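Heme oxygenase (Chlamydomonas reinhardtii, PDB 4RAJ) probably catalyses the oxygen-dependent opening of heme to biliverdin, with release of iron and carbon monoxide, and was crystallised here without its heme. Local coordinates at residues 61-66 against 145-150; 69-74 against 87-92. All coordinates share one frame; numbering follows the deposited sequence.

Contact 1 (61-66 against 145-150); sequences YYVFVA and YTQHLA
Gln147 comes first along 145-150 in meeting 61-66, and it does so with the root of its side chain: CB lies 3.8 Å from Phe64 CE1, and the backbone O sits near the plane of the Phe64 ring, at its edge, 3.8 Å from CZ. The chain then bends at chi2 (-75°), which carries the amide past the phenyl ring toward Val63; there NE2 is 4.2 Å from Val63 CG1, a van der Waals contact and not a hydrogen bond. The hydrogen bonds of this buried NE2 run instead to Asn221 OD1 and Tyr125 OH, on two other helices. Next, His148 turns its imidazole face to Phe64. The phenyl edge, CD1 and CE1, points into that face, CE1 over its centre and CD1 3.6 Å from NE2, giving a T-shaped stack with centroids 4.9 Å apart and planes at 80°. Glu68 OE2, one turn beyond Phe64, hydrogen-bonds His148 NE2 and so would fix the imidazole's rotation. With an alanine in place of His148 the face that Phe64 abuts is gone, which is likely to leave Glu68 OE2 without this partner. The axes of segments 61-66 and 145-150 come within 11.5 Å in the all-helical heme oxygenase fold, beside a pocket where Gln147 contacts a bound polyether, probably from the crystallisation liquor.

Contact 2 (69-74 against 87-92); sequences AALDEA and DVLKGG
A salt bridge beside a leucine pair joins Leu71 and Asp72, late in helix 50-76, to Leu89 of the short helix 86-89 and to Lys90, the first residue to leave helical backbone angles, in a partly buried contact whose centre is about 13 Å from the centre of the chain. Lys90 NZ donates to Asp72 OD1 over 3.0 Å, reaching the oxygen on its syn side but 33° out of the carboxylate plane. OD2 stays 3.9 Å from NZ, and the ion pair is therefore one-pronged. Bends at chi2 (-65°) and chi3 (-59°) fold the lysine chain before its ammonium group arrives at the acid. Tyr94 OH also hydrogen-bonds OD1, which thus has two partners and is probably held in place by both. On the buried side the CB atoms of both leucines point toward the opposite segment, and the side chains meet by single methyls, Leu71 CD2 and Leu89 CD1 at 4.2 Å, a modest touch that other residues fill out. Val82 of helix 80-84 packs on both leucines, as does Tyr94 from the following loop. Helix 86-89 is thereby laid against helix 50-76, with helix 140-151, through Val144, against both leucines, while Val88 rests on helix 184-200.

How the contacts relate
Helix 50-76 serves both contacts, first through 61-66 and then, a few residues on, through 69-74; their centres are 12 Å apart. Contact 1 lies near the middle of the chain and all its touching residues are buried, whereas contact 2 is farther out and reaches the surface at Lys90. The chemistry follows: aromatic and apolar packing in contact 1, where the Gln147 amide and His148 NE2 find their hydrogen bonds beyond the two segments, against a direct ion pair beside one methyl contact in contact 2. Helix 140-151 links them, supplying a segment of contact 1 and also bordering contact 2.

Contact 1 (61-66 against 145-150)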
ATOM      1  N   TYR A  61       7.062  -0.485   3.786  1.00 16.43           N
ATOM      2  CA  TYR A  61       6.820  -0.393   5.218  1.00 17.12           C
ATOM      3  C   TYR A  61       6.583   1.082   5.553  1.00 22.09           C
ATOM      4  O   TYR A  61       5.571   1.437   6.173  1.00 19.48           O
ATOM      5  CB  TYR A  61       7.998  -0.978   6.010  1.00 18.85           C
ATOM      6  CG  TYR A  61       8.040  -0.534   7.452  1.00 18.27           C
ATOM      7  CD1 TYR A  61       7.012  -0.856   8.334  1.00 16.83           C
ATOM      8  CD2 TYR A  61       9.113   0.210   7.936  1.00 21.95           C
ATOM      9  CE1 TYR A  61       7.053  -0.444   9.676  1.00 24.30           C
ATOM     10  CE2 TYR A  61       9.156   0.628   9.262  1.00 27.33           C
ATOM     11  CZ  TYR A  61       8.131   0.296  10.125  1.00 27.11           C
ATOM     12  OH  TYR A  61       8.187   0.725  11.441  1.00 28.39           O
ATOM     13  N   TYR A  62       7.486   1.946   5.094  1.00 17.77           N
ATOM     14  CA  TYR A  62       7.341   3.375   5.354  1.00 18.08           C
ATOM     15  C   TYR A  62       6.131   3.984   4.666  1.00 18.07           C
ATOM     16  O   TYR A  62       5.503   4.892   5.221  1.00 17.99           O
ATOM     17  CB  TYR A  62       8.601   4.134   4.928  1.00 18.74           C
ATOM     18  CG  TYR A  62       9.771   3.833   5.854  1.00 19.36           C
ATOM     19  CD1 TYR A  62       9.671   4.062   7.223  1.00 21.81           C
ATOM     20  CD2 TYR A  62      10.966   3.323   5.356  1.00 22.50           C
ATOM     21  CE1 TYR A  62      10.739   3.787   8.074  1.00 24.72           C
ATOM     22  CE2 TYR A  62      12.041   3.048   6.198  1.00 25.12           C
ATOM     23  CZ  TYR A  62      11.921   3.287   7.552  1.00 29.72           C
ATOM     24  OH  TYR A  62      12.994   3.005   8.379  1.00 31.94           O
ATOM     25  N   VAL A  63       5.814   3.525   3.456  1.00 18.75           N
ATOM     26  CA  VAL A  63       4.601   4.018   2.792  1.00 15.84           C
ATOM     27  C   VAL A  63       3.382   3.715   3.658  1.00 21.75           C
ATOM     28  O   VAL A  63       2.565   4.599   3.969  1.00 17.40           O
ATOM     29  CB  VAL A  63       4.399   3.399   1.395  1.00 15.16           C
ATOM     30  CG1 VAL A  63       2.992   3.746   0.852  1.00 16.98           C
ATOM     31  CG2 VAL A  63       5.505   3.876   0.428  1.00 17.40           C
ATOM     32  N   PHE A  64       3.254   2.468   4.086  1.00 16.53           N
ATOM     33  CA  PHE A  64       2.092   2.139   4.902  1.00 16.43           C
ATOM     34  C   PHE A  64       2.128   2.769   6.299  1.00 20.60           C
ATOM     35  O   PHE A  64       1.077   3.107   6.828  1.00 21.73           O
ATOM     36  CB  PHE A  64       1.912   0.614   4.990  1.00 17.54           C
ATOM     37  CG  PHE A  64       1.314   0.040   3.740  1.00 17.71           C
ATOM     38  CD1 PHE A  64      -0.044   0.165   3.490  1.00 18.38           C
ATOM     39  CD2 PHE A  64       2.110  -0.560   2.783  1.00 26.09           C
ATOM     40  CE1 PHE A  64      -0.600  -0.331   2.310  1.00 18.80           C
ATOM     41  CE2 PHE A  64       1.561  -1.057   1.597  1.00 25.23           C
ATOM     42  CZ  PHE A  64       0.209  -0.941   1.367  1.00 16.94           C
ATOM     43  N   VAL A  65       3.303   2.937   6.900  1.00 18.73           N
ATOM     44  CA  VAL A  65       3.360   3.676   8.169  1.00 16.64           C
ATOM     45  C   VAL A  65       2.754   5.073   7.977  1.00 20.79           C
ATOM     46  O   VAL A  65       1.935   5.526   8.782  1.00 22.03           O
ATOM     47  CB  VAL A  65       4.806   3.810   8.701  1.00 22.80           C
ATOM     48  CG1 VAL A  65       4.901   4.929   9.723  1.00 26.23           C
ATOM     49  CG2 VAL A  65       5.276   2.485   9.305  1.00 25.54           C
ATOM     50  N   ALA A  66       3.133   5.728   6.878  1.00 18.02           N
ATOM     51  CA  ALA A  66       2.719   7.107   6.620  1.00 17.87           C
ATOM     52  C   ALA A  66       1.210   7.204   6.382  1.00 20.62           C
ATOM     53  O   ALA A  66       0.536   8.045   6.977  1.00 20.25           O
ATOM     54  CB  ALA A  66       3.477   7.676   5.421  1.00 22.67           C
ATOM     55  N   TYR A 145      -7.670   2.795  -1.355  1.00 22.43           N
ATOM     56  CA  TYR A 145      -8.233   2.021  -2.457  1.00 26.23           C
ATOM     57  C   TYR A 145      -7.123   1.412  -3.309  1.00 23.61           C
ATOM     58  O   TYR A 145      -7.170   0.227  -3.665  1.00 25.54           O
ATOM     59  CB  TYR A 145      -9.169   2.892  -3.324  1.00 24.59           C
ATOM     60  CG  TYR A 145      -9.723   2.150  -4.520  1.00 26.66           C
ATOM     61  CD1 TYR A 145     -10.608   1.094  -4.351  1.00 36.03           C
ATOM     62  CD2 TYR A 145      -9.377   2.509  -5.818  1.00 29.53           C
ATOM     63  CE1 TYR A 145     -11.122   0.400  -5.437  1.00 37.41           C
ATOM     64  CE2 TYR A 145      -9.895   1.821  -6.917  1.00 32.99           C
ATOM     65  CZ  TYR A 145     -10.767   0.766  -6.716  1.00 36.66           C
ATOM     66  OH  TYR A 145     -11.289   0.069  -7.786  1.00 36.92           O
ATOM     67  N   THR A 146      -6.100   2.218  -3.580  1.00 18.32           N
ATOM     68  CA  THR A 146      -4.972   1.825  -4.409  1.00 19.67           C
ATOM     69  C   THR A 146      -3.992   0.873  -3.726  1.00 22.33           C
ATOM     70  O   THR A 146      -3.609  -0.144  -4.298  1.00 23.96           O
ATOM     71  CB  THR A 146      -4.172   3.056  -4.855  1.00 22.53           C
ATOM     72  OG1 THR A 146      -5.063   4.029  -5.438  1.00 29.50           O
ATOM     73  CG2 THR A 146      -3.098   2.666  -5.867  1.00 24.64           C
ATOM     74  N   GLN A 147      -3.584   1.238  -2.513  1.00 17.52           N
ATOM     75  CA  GLN A 147      -2.508   0.561  -1.789  1.00 20.90           C
ATOM     76  C   GLN A 147      -2.997  -0.657  -1.027  1.00 22.91           C
ATOM     77  O   GLN A 147      -2.494  -1.762  -1.206  1.00 19.73           O
ATOM     78  CB  GLN A 147      -1.838   1.532  -0.810  1.00 16.32           C
ATOM     79  CG  GLN A 147      -1.307   2.845  -1.453  1.00 18.10           C
ATOM     80  CD  GLN A 147      -0.042   2.632  -2.251  1.00 21.04           C
ATOM     81  OE1 GLN A 147       0.346   1.499  -2.525  1.00 23.35           O
ATOM     82  NE2 GLN A 147       0.628   3.731  -2.622  1.00 21.37           N
ATOM     83  N   HIS A 148      -3.974  -0.457  -0.154  1.00 19.57           N
ATOM     84  CA  HIS A 148      -4.384  -1.552   0.717  1.00 19.06           C
ATOM     85  C   HIS A 148      -5.092  -2.666  -0.023  1.00 23.91           C
ATOM     86  O   HIS A 148      -4.968  -3.831   0.336  1.00 23.13           O
ATOM     87  CB  HIS A 148      -5.278  -1.028   1.828  1.00 19.02           C
ATOM     88  CG  HIS A 148      -4.537  -0.262   2.865  1.00 17.91           C
ATOM     89  ND1 HIS A 148      -4.295   1.091   2.757  1.00 17.76           N
ATOM     90  CD2 HIS A 148      -3.976  -0.659   4.032  1.00 18.31           C
ATOM     91  CE1 HIS A 148      -3.621   1.496   3.820  1.00 24.20           C
ATOM     92  NE2 HIS A 148      -3.410   0.455   4.606  1.00 20.37           N
ATOM     93  N   LEU A 149      -5.839  -2.317  -1.058  1.00 23.00           N
ATOM     94  CA  LEU A 149      -6.634  -3.331  -1.737  1.00 25.55           C
ATOM     95  C   LEU A 149      -5.751  -4.167  -2.669  1.00 32.09           C
ATOM     96  O   LEU A 149      -6.015  -5.349  -2.894  1.00 35.42           O
ATOM     97  CB  LEU A 149      -7.805  -2.680  -2.489  1.00 24.72           C
ATOM     98  CG  LEU A 149      -9.118  -2.626  -1.687  1.00 33.39           C
ATOM     99  CD1 LEU A 149      -8.951  -1.969  -0.325  1.00 28.62           C
ATOM    100  CD2 LEU A 149     -10.232  -1.938  -2.466  1.00 37.29           C
ATOM    101  N   ALA A 150      -4.672  -3.575  -3.164  1.00 26.41           N
ATOM    102  CA  ALA A 150      -3.716  -4.330  -3.977  1.00 23.71           C
ATOM    103  C   ALA A 150      -2.969  -5.359  -3.126  1.00 31.55           C
ATOM    104  O   ALA A 150      -2.713  -6.476  -3.585  1.00 28.94           O
ATOM    105  CB  ALA A 150      -2.738  -3.386  -4.673  1.00 25.34           C
TER

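Contact 2 (69-74 against 87-92)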
ATOM      1  N   ALA A  69      -0.753   6.277   9.591  1.00 22.35           N
ATOM      2  CA  ALA A  69      -0.644   7.321  10.607  1.00 21.49           C
ATOM      3  C   ALA A  69      -1.561   8.498  10.258  1.00 27.19           C
ATOM      4  O   ALA A  69      -2.204   9.088  11.128  1.00 26.24           O
ATOM      5  CB  ALA A  69       0.786   7.794  10.739  1.00 25.18           C
ATOM      6  N   ALA A  70      -1.622   8.829   8.973  1.00 22.54           N
ATOM      7  CA  ALA A  70      -2.466   9.922   8.506  1.00 21.98           C
ATOM      8  C   ALA A  70      -3.938   9.576   8.730  1.00 25.57           C
ATOM      9  O   ALA A  70      -4.717  10.415   9.192  1.00 27.64           O
ATOM     10  CB  ALA A  70      -2.199  10.217   7.025  1.00 23.20           C
ATOM     11  N   LEU A  71      -4.313   8.346   8.397  1.00 20.77           N
ATOM     12  CA  LEU A  71      -5.676   7.879   8.625  1.00 18.25           C
ATOM     13  C   LEU A  71      -6.029   7.881  10.109  1.00 29.27           C
ATOM     14  O   LEU A  71      -7.140   8.269  10.499  1.00 27.15           O
ATOM     15  CB  LEU A  71      -5.876   6.468   8.073  1.00 19.46           C
ATOM     16  CG  LEU A  71      -5.879   6.300   6.551  1.00 24.33           C
ATOM     17  CD1 LEU A  71      -5.621   4.834   6.182  1.00 22.67           C
ATOM     18  CD2 LEU A  71      -7.193   6.787   5.960  1.00 22.86           C
ATOM     19  N   ASP A  72      -5.094   7.418  10.935  1.00 21.95           N
ATOM     20  CA  ASP A  72      -5.337   7.354  12.380  1.00 24.46           C
ATOM     21  C   ASP A  72      -5.543   8.746  12.958  1.00 25.42           C
ATOM     22  O   ASP A  72      -6.354   8.941  13.865  1.00 27.08           O
ATOM     23  CB  ASP A  72      -4.181   6.651  13.094  1.00 23.88           C
ATOM     24  CG  ASP A  72      -4.214   5.140  12.913  1.00 33.58           C
ATOM     25  OD1 ASP A  72      -5.240   4.601  12.436  1.00 31.16           O
ATOM     26  OD2 ASP A  72      -3.211   4.490  13.264  1.00 43.30           O
ATOM     27  N   GLU A  73      -4.795   9.705  12.422  1.00 31.00           N
ATOM     28  CA  GLU A  73      -4.932  11.104  12.792  1.00 32.41           C
ATOM     29  C   GLU A  73      -6.305  11.651  12.411  1.00 35.96           C
ATOM     30  O   GLU A  73      -6.916  12.402  13.179  1.00 33.69           O
ATOM     31  CB  GLU A  73      -3.842  11.941  12.124  1.00 46.11           C
ATOM     32  CG  GLU A  73      -3.644  13.301  12.764  1.00 61.17           C
ATOM     33  CD  GLU A  73      -3.137  13.189  14.187  1.00 73.18           C
ATOM     34  OE1 GLU A  73      -1.901  13.168  14.373  1.00 81.48           O
ATOM     35  OE2 GLU A  73      -3.971  13.114  15.116  1.00 72.04           O
ATOM     36  N   ALA A  74      -6.779  11.287  11.219  1.00 29.73           N
ATOM     37  CA  ALA A  74      -8.102  11.713  10.767  1.00 37.24           C
ATOM     38  C   ALA A  74      -9.195  11.080  11.636  1.00 37.35           C
ATOM     39  O   ALA A  74     -10.160  11.756  12.004  1.00 33.39           O
ATOM     40  CB  ALA A  74      -8.318  11.367   9.288  1.00 28.41           C
ATOM     41  N   ASP A  87     -14.809   1.000  10.536  1.00 31.25           N
ATOM     42  CA  ASP A  87     -14.928  -0.459  10.652  1.00 33.69           C
ATOM     43  C   ASP A  87     -14.156  -1.218   9.556  1.00 28.67           C
ATOM     44  O   ASP A  87     -13.534  -2.244   9.837  1.00 33.52           O
ATOM     45  CB  ASP A  87     -16.396  -0.880  10.643  1.00 44.70           C
ATOM     46  CG  ASP A  87     -17.144  -0.424  11.890  1.00 50.30           C
ATOM     47  OD1 ASP A  87     -16.488  -0.109  12.910  1.00 48.38           O
ATOM     48  OD2 ASP A  87     -18.391  -0.389  11.848  1.00 52.93           O
ATOM     49  N   VAL A  88     -14.169  -0.707   8.325  1.00 32.50           N
ATOM     50  CA  VAL A  88     -13.487  -1.392   7.228  1.00 32.97           C
ATOM     51  C   VAL A  88     -11.973  -1.115   7.258  1.00 35.96           C
ATOM     52  O   VAL A  88     -11.173  -1.930   6.803  1.00 41.91           O
ATOM     53  CB  VAL A  88     -14.084  -0.999   5.834  1.00 37.49           C
ATOM     54  CG1 VAL A  88     -15.555  -1.419   5.736  1.00 39.80           C
ATOM     55  CG2 VAL A  88     -13.948   0.489   5.556  1.00 29.54           C
ATOM     56  N   LEU A  89     -11.577   0.015   7.836  1.00 25.75           N
ATOM     57  CA  LEU A  89     -10.154   0.349   7.939  1.00 20.33           C
ATOM     58  C   LEU A  89      -9.450  -0.377   9.079  1.00 24.76           C
ATOM     59  O   LEU A  89      -8.323  -0.854   8.934  1.00 26.40           O
ATOM     60  CB  LEU A  89      -9.970   1.862   8.130  1.00 24.13           C
ATOM     61  CG  LEU A  89     -10.300   2.768   6.955  1.00 26.59           C
ATOM     62  CD1 LEU A  89     -10.232   4.236   7.384  1.00 27.23           C
ATOM     63  CD2 LEU A  89      -9.337   2.509   5.816  1.00 24.26           C
ATOM     64  N   LYS A  90     -10.118  -0.442  10.224  1.00 24.27           N
ATOM     65  CA  LYS A  90      -9.488  -0.914  11.440  1.00 27.01           C
ATOM     66  C   LYS A  90      -9.774  -2.388  11.692  1.00 30.97           C
ATOM     67  O   LYS A  90      -9.537  -2.877  12.786  1.00 34.24           O
ATOM     68  CB  LYS A  90      -9.955  -0.073  12.632  1.00 29.26           C
ATOM     69  CG  LYS A  90      -9.770   1.436  12.435  1.00 33.82           C
ATOM     70  CD  LYS A  90      -8.304   1.827  12.339  1.00 43.86           C
ATOM     71  CE  LYS A  90      -7.540   1.431  13.584  1.00 44.64           C
ATOM     72  NZ  LYS A  90      -6.153   1.966  13.562  1.00 48.69           N
ATOM     73  N   GLY A  91     -10.266  -3.099  10.680  1.00 25.61           N
ATOM     74  CA  GLY A  91     -10.664  -4.486  10.879  1.00 27.80           C
ATOM     75  C   GLY A  91      -9.767  -5.511  10.211  1.00 28.89           C
ATOM     76  O   GLY A  91     -10.173  -6.655   9.998  1.00 29.94           O
ATOM     77  N   GLY A  92      -8.546  -5.107   9.881  1.00 23.48           N
ATOM     78  CA  GLY A  92      -7.576  -6.007   9.278  1.00 25.32           C
ATOM     79  C   GLY A  92      -6.900  -5.494   8.015  1.00 23.23           C
ATOM     80  O   GLY A  92      -5.954  -6.106   7.522  1.00 22.27           O
TER